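Local coordinates for oxidized polyvinyl alcohol hydrolase (Sphingopyxis, PDB 3WLA), which hydrolyses beta-diketones such as nonane-4,6-dione and hydrolyses oxidized polyvinyl alcohol in the second step of polyvinyl alcohol degradation, at residues Phe137-Ala140 and Met141-Val145; Pro200-Glu203 and Thr204-Met207; Ser325-Ile328 and Gly329-Thr332; Ala209-Ala213 and Lys214-Gly218; Ser255-Arg258 and Pro259-Gln262. One frame throughout, in Å; residues are numbered along the deposited sequence.

Interaction 1: residues Phe137-Ala140 and Met141-Val145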
loop_
_atom_site.group_PDB
_atom_site.type_symbol
_atom_site.label_atom_id
_atom_site.label_comp_id
_atom_site.label_asym_id
_atom_site.label_seq_id
_atom_site.Cartn_x
_atom_site.Cartn_y
_atom_site.Cartn_z
ATOM N N PHE A 137 1.196 8.945 -10.146
ATOM C CA PHE A 137 2.637 8.978 -10.056
ATOM C C PHE A 137 3.210 7.565 -9.947
ATOM O O PHE A 137 4.135 7.185 -10.730
ATOM C CB PHE A 137 3.080 9.783 -8.844
ATOM C CG PHE A 137 4.555 9.658 -8.560
ATOM C CD1 PHE A 137 5.491 9.852 -9.591
ATOM C CD2 PHE A 137 5.028 9.364 -7.262
ATOM C CE1 PHE A 137 6.872 9.763 -9.356
ATOM C CE2 PHE A 137 6.416 9.276 -7.015
ATOM C CZ PHE A 137 7.336 9.476 -8.070
ATOM N N LEU A 138 2.693 6.786 -8.980
ATOM C CA LEU A 138 3.187 5.444 -8.779
ATOM C C LEU A 138 3.145 4.662 -10.095
ATOM O O LEU A 138 4.117 4.006 -10.440
ATOM C CB LEU A 138 2.363 4.711 -7.678
ATOM C CG LEU A 138 2.482 5.444 -6.324
ATOM C CD1 LEU A 138 1.434 4.911 -5.422
ATOM C CD2 LEU A 138 3.916 5.400 -5.718
ATOM N N GLU A 139 2.047 4.734 -10.848
ATOM C CA GLU A 139 2.023 3.965 -12.103
ATOM C C GLU A 139 3.049 4.466 -13.145
ATOM O O GLU A 139 3.744 3.669 -13.779
ATOM C CB GLU A 139 0.631 3.993 -12.726
ATOM C CG GLU A 139 0.557 3.239 -14.063
ATOM C CD GLU A 139 -0.789 3.341 -14.717
ATOM O OE1 GLU A 139 -1.822 3.496 -14.008
ATOM O OE2 GLU A 139 -0.816 3.252 -15.962
ATOM N N ALA A 140 3.107 5.790 -13.319
ATOM C CA ALA A 140 3.991 6.442 -14.273
ATOM C C ALA A 140 5.436 6.135 -13.945
ATOM O O ALA A 140 6.274 5.885 -14.851
ATOM C CB ALA A 140 3.748 7.934 -14.233
ATOM N N MET A 141 5.743 6.164 -12.641
ATOM C CA MET A 141 7.074 5.836 -12.165
ATOM C C MET A 141 7.513 4.428 -12.643
ATOM O O MET A 141 8.593 4.260 -13.223
ATOM C CB MET A 141 7.084 5.865 -10.641
ATOM C CG MET A 141 8.381 5.459 -10.001
ATOM S SD MET A 141 8.213 5.389 -8.138
ATOM C CE MET A 141 7.278 3.833 -7.953
ATOM N N VAL A 142 6.681 3.421 -12.361
ATOM C CA VAL A 142 7.012 2.058 -12.726
ATOM C C VAL A 142 7.076 1.974 -14.239
ATOM O O VAL A 142 8.049 1.436 -14.763
ATOM C CB VAL A 142 5.996 1.049 -12.175
ATOM C CG1 VAL A 142 6.326 -0.350 -12.700
ATOM C CG2 VAL A 142 6.066 1.043 -10.614
ATOM N N ARG A 143 6.069 2.496 -14.941
ATOM C CA ARG A 143 6.125 2.460 -16.415
ATOM C C ARG A 143 7.433 3.061 -16.957
ATOM O O ARG A 143 7.977 2.569 -17.947
ATOM C CB ARG A 143 4.932 3.187 -17.025
ATOM C CG ARG A 143 3.687 2.353 -17.121
ATOM C CD ARG A 143 2.613 3.144 -17.834
ATOM N NE ARG A 143 1.310 2.510 -17.638
ATOM C CZ ARG A 143 0.930 1.364 -18.197
ATOM N NH1 ARG A 143 1.746 0.706 -19.012
ATOM N NH2 ARG A 143 -0.263 0.870 -17.913
ATOM N N CYS A 144 7.964 4.089 -16.305
ATOM C CA CYS A 144 9.203 4.707 -16.766
ATOM C C CYS A 144 10.441 3.856 -16.476
ATOM O O CYS A 144 11.292 3.693 -17.346
ATOM C CB CYS A 144 9.388 6.112 -16.165
ATOM S SG CYS A 144 10.984 6.952 -16.574
ATOM N N VAL A 145 10.552 3.292 -15.275
ATOM C CA VAL A 145 11.720 2.464 -14.970
ATOM C C VAL A 145 11.786 1.323 -15.993
ATOM O O VAL A 145 12.875 0.908 -16.426
ATOM C CB VAL A 145 11.624 1.886 -13.529
ATOM C CG1 VAL A 145 12.740 0.887 -13.280
ATOM C CG2 VAL A 145 11.736 3.004 -12.515
#
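Glu139 and Arg143 sit one helical turn apart, their side chains next to each other and pointing the same way, joined by a salt bridge that uses a single carboxylate oxygen. Arg143 NE meets Glu139 OE2 at 2.8 Å on its anti lone pair, and Arg143 NH2 adds a more bent bond to the same OE2 at 3.1 Å, arriving from above the carboxylate plane. OE2 lies at the edge of the guanidinium, in its plane, though the two flat groups are turned 59° apart. On another side of the helix, Met141 CB comes over one face of the Phe137 ring, 4.1 Å from Phe137 CE1, and Met141 SD stands 4.8 Å from the ring centroid in an oblique Met-aromatic contact. A bend at chi3 (75°) brings Met141 CE within 4.3 Å of Leu138 CD2. Further out, Arg143 NH1 pairs with Glu9 and Cys144 is disulfide-bonded to Cys12, which ties this end to the N-terminal segment. Phe137, Leu138 and Met141 rest on strands 31-38, 47-53 and 81-85. This is an amphipathic helix packed against the central sheet of an alpha/beta-hydrolase, with its ion pair turned away from the strands.

Interaction 2: residues Pro200-Glu203 and Thr204-Met207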
loop_
_atom_site.group_PDB
_atom_site.type_symbol
_atom_site.label_atom_id
_atom_site.label_comp_id
_atom_site.label_asym_id
_atom_site.label_seq_id
_atom_site.Cartn_x
_atom_site.Cartn_y
_atom_site.Cartn_z
ATOM N N PRO A 200 -17.096 10.238 13.639
ATOM C CA PRO A 200 -15.830 10.206 14.385
ATOM C C PRO A 200 -15.232 8.846 14.637
ATOM O O PRO A 200 -15.901 7.821 14.517
ATOM C CB PRO A 200 -16.169 10.962 15.667
ATOM C CG PRO A 200 -17.618 10.597 15.875
ATOM C CD PRO A 200 -18.152 10.838 14.466
ATOM N N PHE A 201 -13.952 8.857 14.998
ATOM C CA PHE A 201 -13.196 7.651 15.260
ATOM C C PHE A 201 -13.892 6.624 16.147
ATOM O O PHE A 201 -13.992 5.460 15.786
ATOM C CB PHE A 201 -11.853 8.016 15.907
ATOM C CG PHE A 201 -11.077 6.836 16.394
ATOM C CD1 PHE A 201 -10.525 5.924 15.496
ATOM C CD2 PHE A 201 -10.869 6.651 17.750
ATOM C CE1 PHE A 201 -9.767 4.845 15.947
ATOM C CE2 PHE A 201 -10.112 5.584 18.226
ATOM C CZ PHE A 201 -9.550 4.668 17.321
ATOM N N GLN A 202 -14.358 7.052 17.313
ATOM C CA GLN A 202 -14.959 6.127 18.270
ATOM C C GLN A 202 -16.189 5.381 17.737
ATOM O O GLN A 202 -16.313 4.162 17.897
ATOM C CB GLN A 202 -15.303 6.885 19.574
ATOM C CG GLN A 202 -14.838 6.189 20.846
ATOM C CD GLN A 202 -13.303 6.103 20.958
ATOM O OE1 GLN A 202 -12.738 5.004 21.192
ATOM N NE2 GLN A 202 -12.619 7.257 20.789
ATOM N N GLU A 203 -17.110 6.136 17.155
ATOM C CA GLU A 203 -18.321 5.573 16.573
ATOM C C GLU A 203 -17.893 4.642 15.420
ATOM O O GLU A 203 -18.413 3.535 15.261
ATOM C CB GLU A 203 -19.217 6.707 16.039
ATOM C CG GLU A 203 -20.723 6.256 15.826
ATOM C CD GLU A 203 -21.632 7.292 15.069
ATOM O OE1 GLU A 203 -21.681 8.495 15.478
ATOM O OE2 GLU A 203 -22.315 6.893 14.075
ATOM N N THR A 204 -16.909 5.089 14.630
ATOM C CA THR A 204 -16.442 4.286 13.498
ATOM C C THR A 204 -15.926 2.965 13.972
ATOM O O THR A 204 -16.257 1.950 13.370
ATOM C CB THR A 204 -15.366 4.993 12.665
ATOM O OG1 THR A 204 -15.949 6.123 12.042
ATOM C CG2 THR A 204 -14.857 4.092 11.545
ATOM N N ARG A 205 -15.161 2.959 15.071
ATOM C CA ARG A 205 -14.624 1.695 15.619
ATOM C C ARG A 205 -15.763 0.793 16.045
ATOM O O ARG A 205 -15.730 -0.433 15.855
ATOM C CB ARG A 205 -13.775 1.919 16.886
ATOM C CG ARG A 205 -12.351 1.630 16.752
ATOM C CD ARG A 205 -11.685 1.143 18.018
ATOM N NE ARG A 205 -11.778 2.051 19.142
ATOM C CZ ARG A 205 -10.827 2.174 20.079
ATOM N NH1 ARG A 205 -10.985 3.009 21.098
ATOM N NH2 ARG A 205 -9.688 1.507 19.957
ATOM N N LYS A 206 -16.740 1.407 16.700
ATOM C CA LYS A 206 -17.847 0.623 17.208
ATOM C C LYS A 206 -18.706 0.095 16.058
ATOM O O LYS A 206 -18.990 -1.097 16.034
ATOM C CB LYS A 206 -18.700 1.428 18.218
ATOM C CG LYS A 206 -17.935 1.901 19.457
ATOM C CD LYS A 206 -18.893 2.368 20.568
ATOM C CE LYS A 206 -18.151 2.960 21.784
ATOM N NZ LYS A 206 -17.231 2.001 22.470
ATOM N N MET A 207 -19.058 0.934 15.083
ATOM C CA MET A 207 -19.927 0.402 14.028
ATOM C C MET A 207 -19.293 -0.793 13.318
ATOM O O MET A 207 -19.998 -1.749 12.952
ATOM C CB MET A 207 -20.374 1.506 13.062
ATOM C CG MET A 207 -19.313 2.109 12.164
ATOM S SD MET A 207 -19.980 3.494 11.264
ATOM C CE MET A 207 -18.937 3.444 9.755
#
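Phe201 carries its ring opposite its own backbone N (chi1 172°), which sends the ring along the helix toward Arg205, one turn on. Arg205 bends at chi2 and chi3 to bring its guanidinium alongside that ring, and Gln202 folds back at chi2 to present its amide to the same group. The guanidinium is therefore held in two ways. Phe201 CZ sits over the centre of one of its faces, 3.8 Å above the plane and 3.9 Å from Arg205 NE; the two flat groups are 39° apart, too tilted for a flat stack. At its edge lies Gln202 OE1, which accepts from Arg205 NH1 at 2.7 Å, close to the line of the amide C=O, with the oxygen slightly tilted out of the guanidinium plane. Gln202 and Arg205 run next to each other in the same direction, their planes 66° apart. The other terminal nitrogen, Arg205 NH2, forms a salt bridge with Asp256, so aromatic ring, amide and carboxylate together fix the rotation of the group. Phe201 also leans on Leu253 and Asp256 of strand 253-256, which joins this helix to the small two-stranded sheet. Beneath the side chains the helical backbone bonds start with Thr204 N to Pro200 O at 2.9 Å, continue through Arg205 N to Phe201 O, and reach Met207 N to Glu203 O at 2.7 Å. Glu203 and Lys206 lie on the exposed side. The whole forms the first two turns of alpha helix 201-210, with a proline at its N-cap and i to i+3 and i to i+4 side-chain pairs along one flank.

Interaction 3: residues Ser325-Ile328 and Gly329-Thr332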
loop_
_atom_site.group_PDB
_atom_site.type_symbol
_atom_site.label_atom_id
_atom_site.label_comp_id
_atom_site.label_asym_id
_atom_site.label_seq_id
_atom_site.Cartn_x
_atom_site.Cartn_y
_atom_site.Cartn_z
ATOM N N SER A 325 0.630 -15.624 11.022
ATOM C CA SER A 325 -0.432 -16.587 10.820
ATOM C C SER A 325 -1.287 -16.001 9.686
ATOM O O SER A 325 -1.925 -14.953 9.863
ATOM C CB SER A 325 -1.238 -16.705 12.112
ATOM O OG SER A 325 -2.395 -17.510 11.932
ATOM N N CYS A 326 -1.261 -16.637 8.519
ATOM C CA CYS A 326 -2.055 -16.145 7.395
ATOM C C CYS A 326 -3.128 -17.176 6.937
ATOM O O CYS A 326 -2.911 -18.405 7.062
ATOM C CB CYS A 326 -1.129 -15.834 6.237
ATOM S SG CYS A 326 0.347 -14.808 6.668
ATOM N N LYS A 327 -4.251 -16.663 6.439
ATOM C CA LYS A 327 -5.333 -17.498 5.949
ATOM C C LYS A 327 -5.844 -16.848 4.653
ATOM O O LYS A 327 -5.740 -15.640 4.488
ATOM C CB LYS A 327 -6.478 -17.576 7.003
ATOM C CG LYS A 327 -7.424 -16.383 7.023
ATOM C CD LYS A 327 -8.662 -16.575 7.953
ATOM C CE LYS A 327 -9.865 -17.279 7.238
ATOM N NZ LYS A 327 -10.732 -16.365 6.370
ATOM N N ILE A 328 -6.386 -17.633 3.724
ATOM C CA ILE A 328 -6.945 -17.045 2.514
ATOM C C ILE A 328 -8.276 -16.471 2.967
ATOM O O ILE A 328 -8.904 -17.024 3.874
ATOM C CB ILE A 328 -7.161 -18.087 1.386
ATOM C CG1 ILE A 328 -5.790 -18.505 0.819
ATOM C CG2 ILE A 328 -7.990 -17.475 0.269
ATOM C CD1 ILE A 328 -5.818 -19.705 -0.149
ATOM N N GLY A 329 -8.692 -15.348 2.386
ATOM C CA GLY A 329 -9.967 -14.768 2.785
ATOM C C GLY A 329 -9.935 -13.615 3.802
ATOM O O GLY A 329 -8.870 -12.979 3.985
ATOM N N ARG A 330 -11.065 -13.352 4.476
ATOM C CA ARG A 330 -11.125 -12.259 5.447
ATOM C C ARG A 330 -10.553 -12.631 6.805
ATOM O O ARG A 330 -10.369 -13.813 7.128
ATOM C CB ARG A 330 -12.568 -11.792 5.633
ATOM C CG ARG A 330 -13.486 -12.877 6.239
ATOM C CD ARG A 330 -14.935 -12.407 6.463
ATOM N NE ARG A 330 -15.073 -11.514 7.607
ATOM C CZ ARG A 330 -15.130 -11.894 8.882
ATOM N NH1 ARG A 330 -15.066 -13.190 9.193
ATOM N NH2 ARG A 330 -15.262 -10.965 9.853
ATOM N N PHE A 331 -10.221 -11.628 7.610
ATOM C CA PHE A 331 -9.723 -11.955 8.940
ATOM C C PHE A 331 -10.868 -12.585 9.791
ATOM O O PHE A 331 -12.004 -12.130 9.742
ATOM C CB PHE A 331 -9.222 -10.693 9.663
ATOM C CG PHE A 331 -7.872 -10.224 9.186
ATOM C CD1 PHE A 331 -6.725 -10.861 9.578
ATOM C CD2 PHE A 331 -7.767 -9.125 8.325
ATOM C CE1 PHE A 331 -5.462 -10.413 9.127
ATOM C CE2 PHE A 331 -6.535 -8.668 7.866
ATOM C CZ PHE A 331 -5.363 -9.313 8.267
ATOM N N THR A 332 -10.535 -13.612 10.566
ATOM C CA THR A 332 -11.511 -14.238 11.462
ATOM C C THR A 332 -10.987 -14.048 12.883
ATOM O O THR A 332 -11.714 -14.287 13.864
ATOM C CB THR A 332 -11.683 -15.742 11.171
ATOM O OG1 THR A 332 -10.441 -16.418 11.368
ATOM C CG2 THR A 332 -12.140 -15.947 9.728
#
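Lys327 meets the backbone carbonyl of Arg330 because the chain at Gly329, just past strand 325-328, takes a positive phi (98°) and curls round the lysine. A side chain at Gly329 would run into the carbonyl O of Ile328 and crowd Lys327 NZ, so the turn depends on a residue without one. With chi1 at 81°, Lys327 sets out between its backbone N and carbonyl carbon, then bends at chi3 and chi4, curving its ammonium group into the arc. There Lys327 NZ donates to Arg330 O at 2.7 Å, in the carbonyl plane and on a lone pair. The same NZ gives a second, longer bond to Ile328 O at 3.2 Å, tilted from that carbonyl's plane. The aliphatic part of the chain is used too: Lys327 CE lies 3.6 Å from Thr332 CG2, the two side chains crossing at a slant, and Lys327 CD is 3.4 Å from Arg330 O. Replacing Lys327 with an alanine would probably leave the carbonyls of Ile328 and Arg330 without their shared donor and let the turn move more freely. Around the arc, Gly329 O accepts from His276. The Arg330 side chain leads away to Asn266 and the Pro212 carbonyl, and passes about 4 Å from the side chain of Ser265, a residue assigned by similarity to the charge relay system. Chemically, a single ammonium group joins two backbone oxygens across the bend, probably easing the approach of their negative ends and fastening the end of this edge strand to the loop that follows.

Interaction 4: residues Ala209-Ala213 and Lys214-Gly218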
loop_
_atom_site.group_PDB
_atom_site.type_symbol
_atom_site.label_atom_id
_atom_site.label_comp_id
_atom_site.label_asym_id
_atom_site.label_seq_id
_atom_site.Cartn_x
_atom_site.Cartn_y
_atom_site.Cartn_z
ATOM N N ALA A 209 -16.973 -2.973 14.693
ATOM C CA ALA A 209 -16.991 -4.101 15.648
ATOM C C ALA A 209 -18.425 -4.687 15.777
ATOM O O ALA A 209 -18.579 -5.843 16.127
ATOM C CB ALA A 209 -16.506 -3.647 17.032
ATOM N N ALA A 210 -19.445 -3.871 15.513
ATOM C CA ALA A 210 -20.829 -4.348 15.563
ATOM C C ALA A 210 -21.198 -5.197 14.314
ATOM O O ALA A 210 -22.095 -6.024 14.383
ATOM C CB ALA A 210 -21.778 -3.176 15.679
ATOM N N ALA A 211 -20.493 -5.000 13.195
ATOM C CA ALA A 211 -20.755 -5.732 11.955
ATOM C C ALA A 211 -19.420 -6.058 11.310
ATOM O O ALA A 211 -19.107 -5.566 10.225
ATOM C CB ALA A 211 -21.605 -4.850 10.997
ATOM N N PRO A 212 -18.640 -6.948 11.941
ATOM C CA PRO A 212 -17.322 -7.332 11.437
ATOM C C PRO A 212 -17.181 -8.072 10.100
ATOM O O PRO A 212 -16.049 -8.233 9.618
ATOM C CB PRO A 212 -16.719 -8.105 12.612
ATOM C CG PRO A 212 -17.897 -8.717 13.243
ATOM C CD PRO A 212 -18.948 -7.667 13.189
ATOM N N ALA A 213 -18.299 -8.513 9.500
ATOM C CA ALA A 213 -18.204 -9.221 8.217
ATOM C C ALA A 213 -18.773 -8.386 7.102
ATOM O O ALA A 213 -18.653 -8.723 5.921
ATOM C CB ALA A 213 -18.915 -10.554 8.270
ATOM N N LYS A 214 -19.393 -7.290 7.479
ATOM C CA LYS A 214 -19.965 -6.398 6.499
ATOM C C LYS A 214 -18.919 -5.769 5.583
ATOM O O LYS A 214 -17.763 -5.604 5.983
ATOM C CB LYS A 214 -20.711 -5.314 7.228
ATOM C CG LYS A 214 -21.052 -4.092 6.421
ATOM C CD LYS A 214 -21.952 -3.181 7.257
ATOM C CE LYS A 214 -22.116 -1.815 6.600
ATOM N NZ LYS A 214 -22.483 -2.028 5.187
ATOM N N ILE A 215 -19.320 -5.455 4.346
ATOM C CA ILE A 215 -18.438 -4.775 3.392
ATOM C C ILE A 215 -18.665 -3.338 3.757
ATOM O O ILE A 215 -19.781 -2.845 3.622
ATOM C CB ILE A 215 -18.878 -4.919 1.898
ATOM C CG1 ILE A 215 -18.926 -6.396 1.493
ATOM C CG2 ILE A 215 -17.930 -4.132 0.976
ATOM C CD1 ILE A 215 -17.675 -7.224 1.812
ATOM N N TRP A 216 -17.633 -2.678 4.274
ATOM C CA TRP A 216 -17.722 -1.265 4.612
ATOM C C TRP A 216 -17.139 -0.374 3.536
ATOM O O TRP A 216 -16.051 -0.653 3.027
ATOM C CB TRP A 216 -16.941 -0.982 5.899
ATOM C CG TRP A 216 -17.574 -1.557 7.083
ATOM C CD1 TRP A 216 -17.358 -2.781 7.614
ATOM C CD2 TRP A 216 -18.626 -0.957 7.851
ATOM N NE1 TRP A 216 -18.214 -2.999 8.677
ATOM C CE2 TRP A 216 -19.003 -1.892 8.841
ATOM C CE3 TRP A 216 -19.288 0.282 7.787
ATOM C CZ2 TRP A 216 -20.020 -1.635 9.774
ATOM C CZ3 TRP A 216 -20.301 0.543 8.704
ATOM C CH2 TRP A 216 -20.657 -0.425 9.692
ATOM N N GLN A 217 -17.852 0.691 3.198
ATOM C CA GLN A 217 -17.369 1.681 2.245
ATOM C C GLN A 217 -16.223 2.419 2.960
ATOM O O GLN A 217 -16.108 2.330 4.189
ATOM C CB GLN A 217 -18.467 2.694 1.945
ATOM C CG GLN A 217 -19.649 2.122 1.216
ATOM C CD GLN A 217 -19.305 1.681 -0.213
ATOM O OE1 GLN A 217 -18.797 2.472 -1.051
ATOM N NE2 GLN A 217 -19.572 0.409 -0.496
ATOM N N GLY A 218 -15.413 3.166 2.233
ATOM C CA GLY A 218 -14.306 3.864 2.899
ATOM C C GLY A 218 -13.748 4.975 2.012
ATOM O O GLY A 218 -13.795 4.823 0.777
#
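Ala211 and Trp216 meet across a type I beta turn, Ala211 to Lys214, which follows helix 201-210 in the excursion between strands 181-185 and 232-238 of the alpha/beta-hydrolase sheet. The tight part gathers round one oxygen. Ala211 O receives the turn's own bond from Lys214 N at 3.3 Å, well above the carbonyl plane, and a second from Trp216 NE1 at 3.1 Å, tilted 31° out of it. The two donors arrive from opposite faces of that plane, so the carbonyl is gripped twice. On the indole side, Ala211 O lies at the ring edge, in its plane, and a fairly straight N-H (158°) points at it. The methyl of Ala211 makes an apolar contact with the indole, Ala211 CB lying 3.8 Å from Trp216 CZ2. Ala211 CB also touches the start of the lysine chain, 3.9 Å from Lys214 CB. Trp216 itself is buried, with Met207 and Val208 of helix 201-210 against it, so its indole fastens the turn back onto the helix that precedes it. The outer side is looser: Ala213 is exposed, its CB bond directed away from the residues that follow. Lys214 lies between the two regimes. Its side chain stays nearly straight as far as CE and then bends at chi4, so Lys214 NZ pairs with Asp194 in a salt bridge and donates to Ile215 O at 3.2 Å. On the way, Lys214 CE passes over one face of the Trp216 ring, 3.5 Å above its plane and offset toward the rim.

Interaction 5: residues Ser255-Arg258 and Pro259-Gln262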
loop_
_atom_site.group_PDB
_atom_site.type_symbol
_atom_site.label_atom_id
_atom_site.label_comp_id
_atom_site.label_asym_id
_atom_site.label_seq_id
_atom_site.Cartn_x
_atom_site.Cartn_y
_atom_site.Cartn_z
ATOM N N SER A 255 -6.318 6.158 14.945
ATOM C CA SER A 255 -6.508 5.058 14.002
ATOM C C SER A 255 -6.289 3.751 14.764
ATOM O O SER A 255 -5.326 3.626 15.542
ATOM C CB SER A 255 -5.496 5.063 12.861
ATOM O OG SER A 255 -5.775 6.092 11.952
ATOM N N ASP A 256 -7.184 2.794 14.552
ATOM C CA ASP A 256 -7.055 1.484 15.163
ATOM C C ASP A 256 -7.068 0.552 13.954
ATOM O O ASP A 256 -8.065 0.466 13.242
ATOM C CB ASP A 256 -8.263 1.244 16.046
ATOM C CG ASP A 256 -8.290 -0.156 16.644
ATOM O OD1 ASP A 256 -7.614 -1.089 16.193
ATOM O OD2 ASP A 256 -9.051 -0.311 17.587
ATOM N N TYR A 257 -5.985 -0.137 13.697
ATOM C CA TYR A 257 -5.947 -0.963 12.530
ATOM C C TYR A 257 -6.668 -2.286 12.606
ATOM O O TYR A 257 -6.568 -3.063 11.693
ATOM C CB TYR A 257 -4.517 -1.176 12.081
ATOM C CG TYR A 257 -3.914 0.189 11.776
ATOM C CD1 TYR A 257 -4.092 0.787 10.527
ATOM C CD2 TYR A 257 -3.307 0.938 12.810
ATOM C CE1 TYR A 257 -3.678 2.136 10.308
ATOM C CE2 TYR A 257 -2.893 2.260 12.609
ATOM C CZ TYR A 257 -3.081 2.844 11.355
ATOM O OH TYR A 257 -2.641 4.128 11.175
ATOM N N ARG A 258 -7.400 -2.535 13.680
ATOM C CA ARG A 258 -8.139 -3.808 13.732
ATOM C C ARG A 258 -9.335 -3.637 12.787
ATOM O O ARG A 258 -9.496 -4.383 11.818
ATOM C CB ARG A 258 -8.592 -4.093 15.178
ATOM C CG ARG A 258 -9.396 -5.392 15.399
ATOM C CD ARG A 258 -10.078 -5.234 16.767
ATOM N NE ARG A 258 -9.055 -5.174 17.813
ATOM C CZ ARG A 258 -8.443 -6.260 18.257
ATOM N NH1 ARG A 258 -8.787 -7.450 17.763
ATOM N NH2 ARG A 258 -7.432 -6.173 19.106
ATOM N N PRO A 259 -10.151 -2.615 13.015
ATOM C CA PRO A 259 -11.277 -2.500 12.093
ATOM C C PRO A 259 -10.863 -2.184 10.661
ATOM O O PRO A 259 -11.559 -2.579 9.695
ATOM C CB PRO A 259 -12.123 -1.388 12.691
ATOM C CG PRO A 259 -11.125 -0.585 13.537
ATOM C CD PRO A 259 -10.295 -1.684 14.151
ATOM N N THR A 260 -9.740 -1.469 10.493
ATOM C CA THR A 260 -9.374 -1.148 9.129
ATOM C C THR A 260 -8.860 -2.315 8.338
ATOM O O THR A 260 -9.110 -2.370 7.132
ATOM C CB THR A 260 -8.310 -0.028 9.026
ATOM O OG1 THR A 260 -7.060 -0.533 9.486
ATOM C CG2 THR A 260 -8.726 1.150 9.840
ATOM N N THR A 261 -8.126 -3.228 8.956
ATOM C CA THR A 261 -7.646 -4.377 8.171
ATOM C C THR A 261 -8.790 -5.409 8.078
ATOM O O THR A 261 -8.818 -6.255 7.168
ATOM C CB THR A 261 -6.393 -4.993 8.771
ATOM O OG1 THR A 261 -6.650 -5.347 10.139
ATOM C CG2 THR A 261 -5.222 -3.962 8.737
ATOM N N GLN A 262 -9.760 -5.318 8.995
ATOM C CA GLN A 262 -10.902 -6.230 8.877
ATOM C C GLN A 262 -11.722 -5.764 7.657
ATOM O O GLN A 262 -12.056 -6.557 6.772
ATOM C CB GLN A 262 -11.816 -6.175 10.107
ATOM C CG GLN A 262 -13.053 -7.092 9.893
ATOM C CD GLN A 262 -12.646 -8.513 10.022
ATOM O OE1 GLN A 262 -12.198 -8.938 11.095
ATOM N NE2 GLN A 262 -12.749 -9.274 8.935
#
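Thr261 bonds twice to the carbonyl of Tyr257: Thr261 OG1 donates to Tyr257 O at 2.8 Å, almost in line with the C=O, and Thr261 N reaches the same oxygen at 3.2 Å from above its plane. The hydroxyl gets there because chi1 (55°) swings it back over the preceding turn; it is also bonded to His334. Next comes Asp256, the N-cap of helix 257-269, whose OD1 accepts from Arg258 N at 2.9 Å. Pro259 has no N-H to offer, and its ring fills that side instead, Pro259 CD lying 3.4 Å from Asp256 OD1. Putting an alanine in place of Asp256 would probably leave Arg258 N uncapped and Arg205 without its carboxylate. This strand-to-helix junction borders the probable active site of an alpha/beta-hydrolase: the Tyr257 ring stacks with His285 and lies about 4 Å from the side chain of Ser162, the likely nucleophile. Arg258 points away, to Glu241 and the His334 carbonyl. Gln262, its N bonded to Arg258 O at 3.0 Å, gives its amide nitrogen to Asn266 and Phe331. In the packing layer, Thr260 and Tyr257 run next to each other in the same direction, Thr260 OG1 3.4 Å from Tyr257 CD1 and bonded to the Gly187 carbonyl. Thr260 CG2 rests 3.5 Å from Asp256 O, and Pro259 covers the junction from the side of Arg205 and Val208.

How the interactions relate
Along the chain the order is interaction 1, 2, 4, 5, 3; each closes before the next opens, so none nest or cross, and each is local, within eight to ten consecutive residues. Interaction 1 stands apart, on the other side of the chain's centre from the rest, with centres about 29 to 36 Å away. The other four form a connected group. Interactions 2 and 4 share helix 201-210, meeting where Met207 touches Trp216. The Arg205–Asp256 salt bridge joins interaction 2 to interaction 5, while Pro212 O packs on Gln262 between interactions 4 and 5. Last, residues 329-332 reach back to both Pro212 and Gln262, tying edge strand 325-328 to helix 257-269.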